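Local coordinates for putative immunoglobulin-blocking virulence protein (Mycoplasma mycoides subsp. capri, PDB 7ADK) that probably binds host immunoglobulins and blocks their action, serving the mycoplasma as a virulence factor, at residues L657-L662 and R701-K706; L662-T667 and E673-H678; T686-S691 and K706-N711. All coordinates share one frame; numbering follows the deposited sequence.

Strand 650-652 leads into the loop that holds residues 657-662 and 662-667. Interaction 1 closes the wide loop from there to helix 698-709, and interaction 2, where residues 662-667 meet 673-678, is a short closure nested inside it, at the entry to strand 676-679. Strand 688-690 follows, and interaction 3 joins it to residues 706-711, so its segments alternate with those of interaction 1 and the two cross. Interactions 2 and 3 lie in series. Helix 698-709 serves interactions 1 and 3, and Ile-677 hydrogen-bonds Tyr-710 through the backbone; together the contacts tie the five-strand parallel sheet to the three-strand one.

Interaction 1 of 3, residues L657-L662 and R701-K706; sequences LNEANL and RRNLDK
Asn-703 reaches out from helix 698-709 and lays its carboxamide against the backbone of the loop 657-662, between Glu-659 and Asn-661. It is the one buried residue among the three that meet here. Its ND2 donates to Glu-659 O at 2.9 Å, arriving to one side of the C=O direction (127° at the oxygen) and tilted out of the carbonyl plane. The bond is bent, with 136° at the hydrogen, and the carbonyl oxygen also lies out of the amide's own plane. The same ND2 bonds to Glu-656 O, so one amide nitrogen holds two loop carbonyls, which fixes the rotation of the amide and sets its oxygen toward Asn-661. There Asn-703 OD1 makes van der Waals contact with Asn-661 CB at 3.4 Å. CG of Asn-703 stands anti to its carbonyl carbon (chi1 -78°), which sends the amide off the helix toward the loop. Glu-659 passes its CB beside the amide, 3.7 Å from Asn-703 ND2, and its extended chain carries the carboxylate past the asparagine; OE2 accepts from the backbone N of Leu-620, and OE1 probably hydrogen-bonds Tyr-707 OH. Asn-661 turns its own amide elsewhere: ND2 bonds to Glu-699 OE1 near the start of the same helix, while OD1 receives a weak bond from the backbone N of Leu-662. The loop is thus tied to the helix at two levels, by Asn-703 reaching into the loop and by Asn-661 reaching onto the helix. Leu-704, next along the helix, points away from residues 657-662 and packs on Ile-690 of strand 688-690. A buried asparagine satisfying two loop carbonyls seats an irregular connection on the helix, here the one from strand 650-652 of the three-strand parallel sheet to strand 676-679, an outermost strand of the five-strand one.

Interaction 2 of 3, residues L662-T667 and E673-H678; sequences LQHLST and EKPKIH
The imidazole of His-664 is turned so that Lys-676 O lies at its edge, in the ring plane, while Pro-675 and Ile-677 approach it obliquely. NE2 donates to that carbonyl at 2.9 Å in a weak, bent bond, with 127° at the hydrogen. Pro-675 brings CB to 3.6 Å from His-664 CE1, and Ile-677 brings CG1 to 3.6 Å from His-664 NE2; both carbons lie to the same side of the ring plane, and they belong to the residues before and after the one whose oxygen the ring binds. With CG of His-664 anti to the backbone nitrogen (chi1 -170°), the ring reaches across to the second segment. At ND1 there is a weak bond with Ile-638 O, which makes carbonyl oxygens the partners of both ring nitrogens. Further along, Ser-666 packs against the same proline: its backbone N is 3.7 Å from Pro-675 CB, and its CB comes within 4.1 Å of Pro-675 CD. Ser-666 has a positive phi (62°), a marked change of direction as the chain heads into the turn toward Glu-673. The carboxylate of Glu-673 bonds to Asn-671 ND2 and stays 4.0 Å from Ser-666 OG, measured from OE2. Backbone bonds from Lys-676 to Thr-639 and Leu-641 dock the strand beside 640-643. This is a loop folding back onto the incoming outermost strand of a sheet whose five parallel strands follow in chain order, a sequence consistent with a solenoid of the leucine-rich-repeat kind.

Interaction 3 of 3, residues T686-S691 and K706-N711; sequences TSIRIS and KYFEYN
Ile-688 pushes its CD1 methyl into the angle between Tyr-707 and Phe-708, and nearly all the close packing of this contact passes through that one side chain. The methyl sits over one face of the Phe-708 ring, 3.8 Å from the centroid to CD1 and 19° off the ring normal, a CH-pi contact displaced slightly toward the ring's rim. CG1 of Ile-688 follows at 3.8 Å from Phe-708 CZ, so two carbons of the branch lie along the phenyl group, which comes to meet them from the opposite direction. At Tyr-707 the contact is with the root of the side chain: Ile-688 CD1 lies 3.4 Å from Tyr-707 CB, and the two side chains run at about a right angle. An extended Ile-688 chain, with chi2 -178°, carries the methyl straight out from strand 688-690 to the helix. Tyr-707 itself leads away, its hydroxyl having Lys-618 O among its partners and its ring meeting that of Phe-650. Leu-704, one helical turn before Phe-708, adds its CD1 at 4.0 Å from Ile-688 CD1. The looser side lies beyond this cluster. Phe-708 is partly exposed, and the partly exposed Lys-706 and Glu-709 belong to the helix surface turned from the strand; Lys-706 NZ makes a weak bond with Tyr-710 OH at 3.4 Å. On the strand, Arg-689 departs from the helix to make a cation-pi contact with Tyr-649. Strand 688-690, helix 698-709 and the neighbouring parallel strand 720-722 form a beta-alpha-beta unit. Between the two segments the chemistry is wholly apolar, which implies that helix and strand are held by dispersion and shape, while polar bonds secure Tyr-707 and the strand from outside.

Interaction 1 of 3, residues L657-L662 and R701-K706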
# COMPACT_ATOMS: atom_id res chain seq x y z
N LEU A 657 -21.95 20.91 26.08
CA LEU A 657 -22.70 22.17 26.03
C LEU A 657 -21.83 23.35 25.54
O LEU A 657 -22.34 24.32 24.99
CB LEU A 657 -23.22 22.50 27.44
CG LEU A 657 -24.29 21.56 28.02
CD1 LEU A 657 -23.73 20.27 28.60
CD2 LEU A 657 -25.00 22.28 29.16
N ASN A 658 -20.52 23.24 25.74
CA ASN A 658 -19.51 24.27 25.51
C ASN A 658 -18.24 23.74 24.81
O ASN A 658 -17.18 24.35 24.90
CB ASN A 658 -19.24 25.01 26.83
CG ASN A 658 -18.69 24.11 27.92
OD1 ASN A 658 -19.41 23.53 28.71
ND2 ASN A 658 -17.39 24.02 28.02
N GLU A 659 -18.33 22.64 24.05
CA GLU A 659 -17.40 22.46 22.93
C GLU A 659 -17.73 23.53 21.87
O GLU A 659 -18.89 23.70 21.49
CB GLU A 659 -17.47 21.05 22.32
CG GLU A 659 -16.70 21.07 20.98
CD GLU A 659 -16.48 19.74 20.28
OE1 GLU A 659 -17.34 18.84 20.38
OE2 GLU A 659 -15.45 19.63 19.58
N ALA A 660 -16.71 24.22 21.35
CA ALA A 660 -16.91 25.20 20.31
C ALA A 660 -17.37 24.50 19.01
O ALA A 660 -16.72 23.60 18.49
CB ALA A 660 -15.66 26.05 20.22
N ASN A 661 -18.56 24.90 18.55
CA ASN A 661 -19.48 24.12 17.71
C ASN A 661 -19.29 24.27 16.19
O ASN A 661 -18.92 23.32 15.50
CB ASN A 661 -20.92 24.44 18.16
CG ASN A 661 -21.32 25.92 18.21
OD1 ASN A 661 -20.56 26.83 17.94
ND2 ASN A 661 -22.55 26.21 18.54
N LEU A 662 -19.57 25.46 15.65
CA LEU A 662 -19.61 25.77 14.21
C LEU A 662 -18.22 25.91 13.58
O LEU A 662 -18.09 26.19 12.39
CB LEU A 662 -20.41 27.06 13.99
CG LEU A 662 -21.85 27.10 14.53
CD1 LEU A 662 -22.39 28.51 14.46
CD2 LEU A 662 -22.78 26.19 13.76
N ARG A 701 -26.77 18.90 22.46
CA ARG A 701 -27.33 17.99 21.45
C ARG A 701 -26.55 18.11 20.14
O ARG A 701 -26.02 17.12 19.64
CB ARG A 701 -28.82 18.28 21.19
CG ARG A 701 -29.79 18.18 22.38
CD ARG A 701 -30.07 16.74 22.85
NE ARG A 701 -31.26 16.70 23.73
CZ ARG A 701 -32.17 15.75 23.81
NH1 ARG A 701 -33.23 15.91 24.52
NH2 ARG A 701 -32.07 14.62 23.17
N ARG A 702 -26.41 19.33 19.61
CA ARG A 702 -25.74 19.58 18.32
C ARG A 702 -24.29 19.11 18.31
O ARG A 702 -23.86 18.54 17.32
CB ARG A 702 -25.81 21.06 17.92
CG ARG A 702 -27.21 21.62 17.71
CD ARG A 702 -28.05 20.86 16.71
NE ARG A 702 -29.34 21.50 16.49
CZ ARG A 702 -30.53 21.10 16.82
NH1 ARG A 702 -31.53 21.86 16.57
NH2 ARG A 702 -30.76 19.97 17.39
N ASN A 703 -23.54 19.26 19.40
CA ASN A 703 -22.16 18.77 19.50
C ASN A 703 -22.05 17.23 19.57
O ASN A 703 -21.15 16.65 18.96
CB ASN A 703 -21.46 19.45 20.69
CG ASN A 703 -21.02 20.87 20.39
OD1 ASN A 703 -20.68 21.22 19.27
ND2 ASN A 703 -20.95 21.72 21.37
N LEU A 704 -22.98 16.57 20.26
CA LEU A 704 -23.02 15.11 20.33
C LEU A 704 -23.25 14.49 18.95
O LEU A 704 -22.60 13.50 18.63
CB LEU A 704 -24.07 14.68 21.36
CG LEU A 704 -24.21 13.16 21.56
CD1 LEU A 704 -22.93 12.49 22.04
CD2 LEU A 704 -25.29 12.90 22.60
N ASP A 705 -24.10 15.11 18.11
CA ASP A 705 -24.34 14.64 16.74
C ASP A 705 -23.05 14.55 15.92
O ASP A 705 -22.81 13.54 15.25
CB ASP A 705 -25.33 15.55 16.01
CG ASP A 705 -26.72 15.62 16.63
OD1 ASP A 705 -27.03 14.86 17.58
OD2 ASP A 705 -27.55 16.41 16.12
N LYS A 706 -22.18 15.55 16.02
CA LYS A 706 -20.98 15.66 15.19
C LYS A 706 -19.98 14.54 15.43
O LYS A 706 -19.41 14.05 14.46
CB LYS A 706 -20.30 17.02 15.37
CG LYS A 706 -21.20 18.25 15.20
CD LYS A 706 -22.26 18.14 14.10
CE LYS A 706 -23.08 19.42 13.96
NZ LYS A 706 -22.30 20.53 13.40

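Interaction 2 of 3, residues L662-T667 and E673-H678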
# COMPACT_ATOMS: atom_id res chain seq x y z
N LEU A 662 -19.57 25.46 15.65
CA LEU A 662 -19.61 25.77 14.21
C LEU A 662 -18.22 25.91 13.58
O LEU A 662 -18.09 26.19 12.39
CB LEU A 662 -20.41 27.06 13.99
CG LEU A 662 -21.85 27.10 14.53
CD1 LEU A 662 -22.39 28.51 14.46
CD2 LEU A 662 -22.78 26.19 13.76
N GLN A 663 -17.17 25.77 14.39
CA GLN A 663 -15.76 25.98 14.06
C GLN A 663 -15.13 24.77 13.36
O GLN A 663 -14.15 24.91 12.63
CB GLN A 663 -15.06 26.32 15.38
CG GLN A 663 -15.44 27.77 15.75
CD GLN A 663 -15.33 28.11 17.23
OE1 GLN A 663 -16.28 28.56 17.84
NE2 GLN A 663 -14.22 27.86 17.87
N HIS A 664 -15.74 23.60 13.49
CA HIS A 664 -15.43 22.40 12.72
C HIS A 664 -16.53 22.19 11.67
O HIS A 664 -17.55 21.56 11.95
CB HIS A 664 -15.28 21.25 13.71
CG HIS A 664 -14.73 20.00 13.10
ND1 HIS A 664 -14.35 19.87 11.78
CD2 HIS A 664 -14.39 18.88 13.79
CE1 HIS A 664 -13.75 18.68 11.70
NE2 HIS A 664 -13.79 18.05 12.87
N LEU A 665 -16.40 22.81 10.50
CA LEU A 665 -17.42 22.86 9.44
C LEU A 665 -16.81 22.86 8.02
O LEU A 665 -17.37 23.44 7.10
CB LEU A 665 -18.40 24.02 9.67
CG LEU A 665 -19.75 23.86 8.94
CD1 LEU A 665 -20.74 23.09 9.78
CD2 LEU A 665 -20.36 25.22 8.61
N SER A 666 -15.68 22.19 7.83
CA SER A 666 -15.01 22.10 6.52
C SER A 666 -14.57 23.49 6.03
O SER A 666 -14.39 24.39 6.85
CB SER A 666 -15.87 21.30 5.54
OG SER A 666 -15.11 20.91 4.44
N THR A 667 -14.37 23.74 4.73
CA THR A 667 -14.24 25.13 4.24
C THR A 667 -15.58 25.88 4.30
O THR A 667 -15.60 27.08 4.61
CB THR A 667 -13.60 25.20 2.84
OG1 THR A 667 -13.26 26.53 2.53
CG2 THR A 667 -14.48 24.72 1.68
N GLU A 673 -19.15 16.80 0.63
CA GLU A 673 -18.32 16.12 1.63
C GLU A 673 -18.32 16.87 2.97
O GLU A 673 -18.08 18.08 3.05
CB GLU A 673 -16.91 15.81 1.09
CG GLU A 673 -15.87 16.94 1.12
CD GLU A 673 -16.30 18.23 0.40
OE1 GLU A 673 -17.03 18.17 -0.61
OE2 GLU A 673 -15.85 19.32 0.84
N LYS A 674 -18.59 16.15 4.05
CA LYS A 674 -18.61 16.66 5.43
C LYS A 674 -17.20 16.61 6.04
O LYS A 674 -16.35 15.87 5.53
CB LYS A 674 -19.67 15.87 6.24
CG LYS A 674 -21.09 15.99 5.66
CD LYS A 674 -21.64 17.42 5.55
CE LYS A 674 -22.99 17.48 4.84
NZ LYS A 674 -22.88 17.43 3.38
N PRO A 675 -16.90 17.38 7.09
CA PRO A 675 -15.60 17.34 7.75
C PRO A 675 -15.40 16.06 8.58
O PRO A 675 -16.33 15.28 8.76
CB PRO A 675 -15.58 18.61 8.59
CG PRO A 675 -17.02 18.79 8.98
CD PRO A 675 -17.77 18.35 7.75
N LYS A 676 -14.19 15.81 9.09
CA LYS A 676 -13.80 14.55 9.75
C LYS A 676 -13.39 14.71 11.21
O LYS A 676 -12.75 15.69 11.59
CB LYS A 676 -12.69 13.84 8.97
CG LYS A 676 -13.19 13.23 7.67
CD LYS A 676 -12.14 12.36 6.99
CE LYS A 676 -12.70 11.76 5.71
NZ LYS A 676 -11.74 10.85 5.05
N ILE A 677 -13.72 13.72 12.03
CA ILE A 677 -13.11 13.48 13.33
C ILE A 677 -12.41 12.13 13.27
O ILE A 677 -12.92 11.19 12.67
CB ILE A 677 -14.13 13.60 14.49
CG1 ILE A 677 -14.72 15.01 14.59
CG2 ILE A 677 -13.47 13.22 15.83
CD1 ILE A 677 -15.93 15.11 15.50
N HIS A 678 -11.24 12.05 13.89
CA HIS A 678 -10.40 10.85 13.99
C HIS A 678 -9.95 10.61 15.43
O HIS A 678 -9.86 11.55 16.21
CB HIS A 678 -9.15 11.00 13.13
CG HIS A 678 -9.35 10.90 11.65
ND1 HIS A 678 -9.43 9.71 10.92
CD2 HIS A 678 -9.31 11.94 10.80
CE1 HIS A 678 -9.45 10.08 9.63
NE2 HIS A 678 -9.39 11.41 9.54

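Interaction 3 of 3, residues T686-S691 and K706-N711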
# COMPACT_ATOMS: atom_id res chain seq x y z
N THR A 686 -17.07 0.73 20.43
CA THR A 686 -17.94 0.97 21.59
C THR A 686 -18.31 2.46 21.66
O THR A 686 -17.85 3.29 20.88
CB THR A 686 -17.30 0.38 22.88
OG1 THR A 686 -17.25 -1.02 22.72
CG2 THR A 686 -18.05 0.58 24.20
N SER A 687 -19.24 2.80 22.53
CA SER A 687 -19.94 4.08 22.54
C SER A 687 -19.09 5.32 22.82
O SER A 687 -17.99 5.25 23.37
CB SER A 687 -21.01 4.00 23.64
OG SER A 687 -21.71 2.78 23.58
N ILE A 688 -19.68 6.49 22.60
CA ILE A 688 -19.31 7.68 23.36
C ILE A 688 -19.83 7.48 24.79
O ILE A 688 -21.04 7.40 25.00
CB ILE A 688 -19.91 8.94 22.73
CG1 ILE A 688 -19.34 9.13 21.31
CG2 ILE A 688 -19.65 10.17 23.61
CD1 ILE A 688 -19.83 10.40 20.62
N ARG A 689 -18.93 7.40 25.77
CA ARG A 689 -19.29 7.34 27.19
C ARG A 689 -19.45 8.76 27.71
O ARG A 689 -18.48 9.50 27.79
CB ARG A 689 -18.24 6.53 27.96
CG ARG A 689 -18.41 6.58 29.49
CD ARG A 689 -17.36 5.79 30.27
NE ARG A 689 -17.43 4.33 30.05
CZ ARG A 689 -16.73 3.43 30.72
NH1 ARG A 689 -15.96 3.74 31.71
NH2 ARG A 689 -16.79 2.18 30.39
N ILE A 690 -20.67 9.12 28.10
CA ILE A 690 -20.98 10.42 28.68
C ILE A 690 -20.94 10.27 30.20
O ILE A 690 -21.71 9.49 30.77
CB ILE A 690 -22.35 10.92 28.16
CG1 ILE A 690 -22.31 11.10 26.63
CG2 ILE A 690 -22.74 12.23 28.87
CD1 ILE A 690 -23.63 11.53 25.99
N SER A 691 -20.03 10.99 30.86
CA SER A 691 -19.88 11.00 32.32
C SER A 691 -20.39 12.30 32.96
O SER A 691 -20.57 13.31 32.29
CB SER A 691 -18.42 10.68 32.69
OG SER A 691 -17.55 11.69 32.27
N LYS A 706 -22.18 15.55 16.02
CA LYS A 706 -20.98 15.66 15.19
C LYS A 706 -19.98 14.54 15.43
O LYS A 706 -19.41 14.05 14.46
CB LYS A 706 -20.30 17.02 15.37
CG LYS A 706 -21.20 18.25 15.20
CD LYS A 706 -22.26 18.14 14.10
CE LYS A 706 -23.08 19.42 13.96
NZ LYS A 706 -22.30 20.53 13.40
N TYR A 707 -19.78 14.09 16.67
CA TYR A 707 -18.91 12.93 16.93
C TYR A 707 -19.42 11.63 16.30
O TYR A 707 -18.61 10.78 15.98
CB TYR A 707 -18.71 12.71 18.43
CG TYR A 707 -17.88 13.73 19.17
CD1 TYR A 707 -16.48 13.62 19.24
CD2 TYR A 707 -18.53 14.75 19.88
CE1 TYR A 707 -15.73 14.53 20.00
CE2 TYR A 707 -17.79 15.66 20.65
CZ TYR A 707 -16.39 15.55 20.71
OH TYR A 707 -15.71 16.41 21.49
N PHE A 708 -20.73 11.45 16.13
CA PHE A 708 -21.25 10.28 15.42
C PHE A 708 -21.22 10.48 13.90
O PHE A 708 -20.88 9.56 13.18
CB PHE A 708 -22.67 9.98 15.93
CG PHE A 708 -22.69 9.44 17.34
CD1 PHE A 708 -22.09 8.21 17.62
CD2 PHE A 708 -23.36 10.14 18.36
CE1 PHE A 708 -22.11 7.69 18.92
CE2 PHE A 708 -23.40 9.62 19.66
CZ PHE A 708 -22.76 8.40 19.94
N GLU A 709 -21.53 11.67 13.40
CA GLU A 709 -21.58 11.97 11.97
C GLU A 709 -20.19 12.01 11.33
O GLU A 709 -19.96 11.36 10.31
CB GLU A 709 -22.36 13.27 11.78
CG GLU A 709 -22.67 13.59 10.32
CD GLU A 709 -23.38 14.93 10.15
OE1 GLU A 709 -23.82 15.53 11.14
OE2 GLU A 709 -23.52 15.40 9.01
N TYR A 710 -19.24 12.74 11.92
CA TYR A 710 -17.95 13.04 11.31
C TYR A 710 -16.89 11.95 11.55
O TYR A 710 -15.83 12.01 10.95
CB TYR A 710 -17.47 14.42 11.79
CG TYR A 710 -18.37 15.62 11.51
CD1 TYR A 710 -19.40 15.57 10.55
CD2 TYR A 710 -18.14 16.82 12.20
CE1 TYR A 710 -20.22 16.69 10.33
CE2 TYR A 710 -18.95 17.95 11.98
CZ TYR A 710 -20.01 17.87 11.04
OH TYR A 710 -20.83 18.94 10.84
N ASN A 711 -17.14 10.95 12.40
CA ASN A 711 -16.22 9.86 12.68
C ASN A 711 -16.81 8.53 12.20
O ASN A 711 -17.78 8.06 12.78
CB ASN A 711 -15.91 9.83 14.17
CG ASN A 711 -14.92 8.76 14.53
OD1 ASN A 711 -13.72 8.93 14.48
ND2 ASN A 711 -15.38 7.61 14.91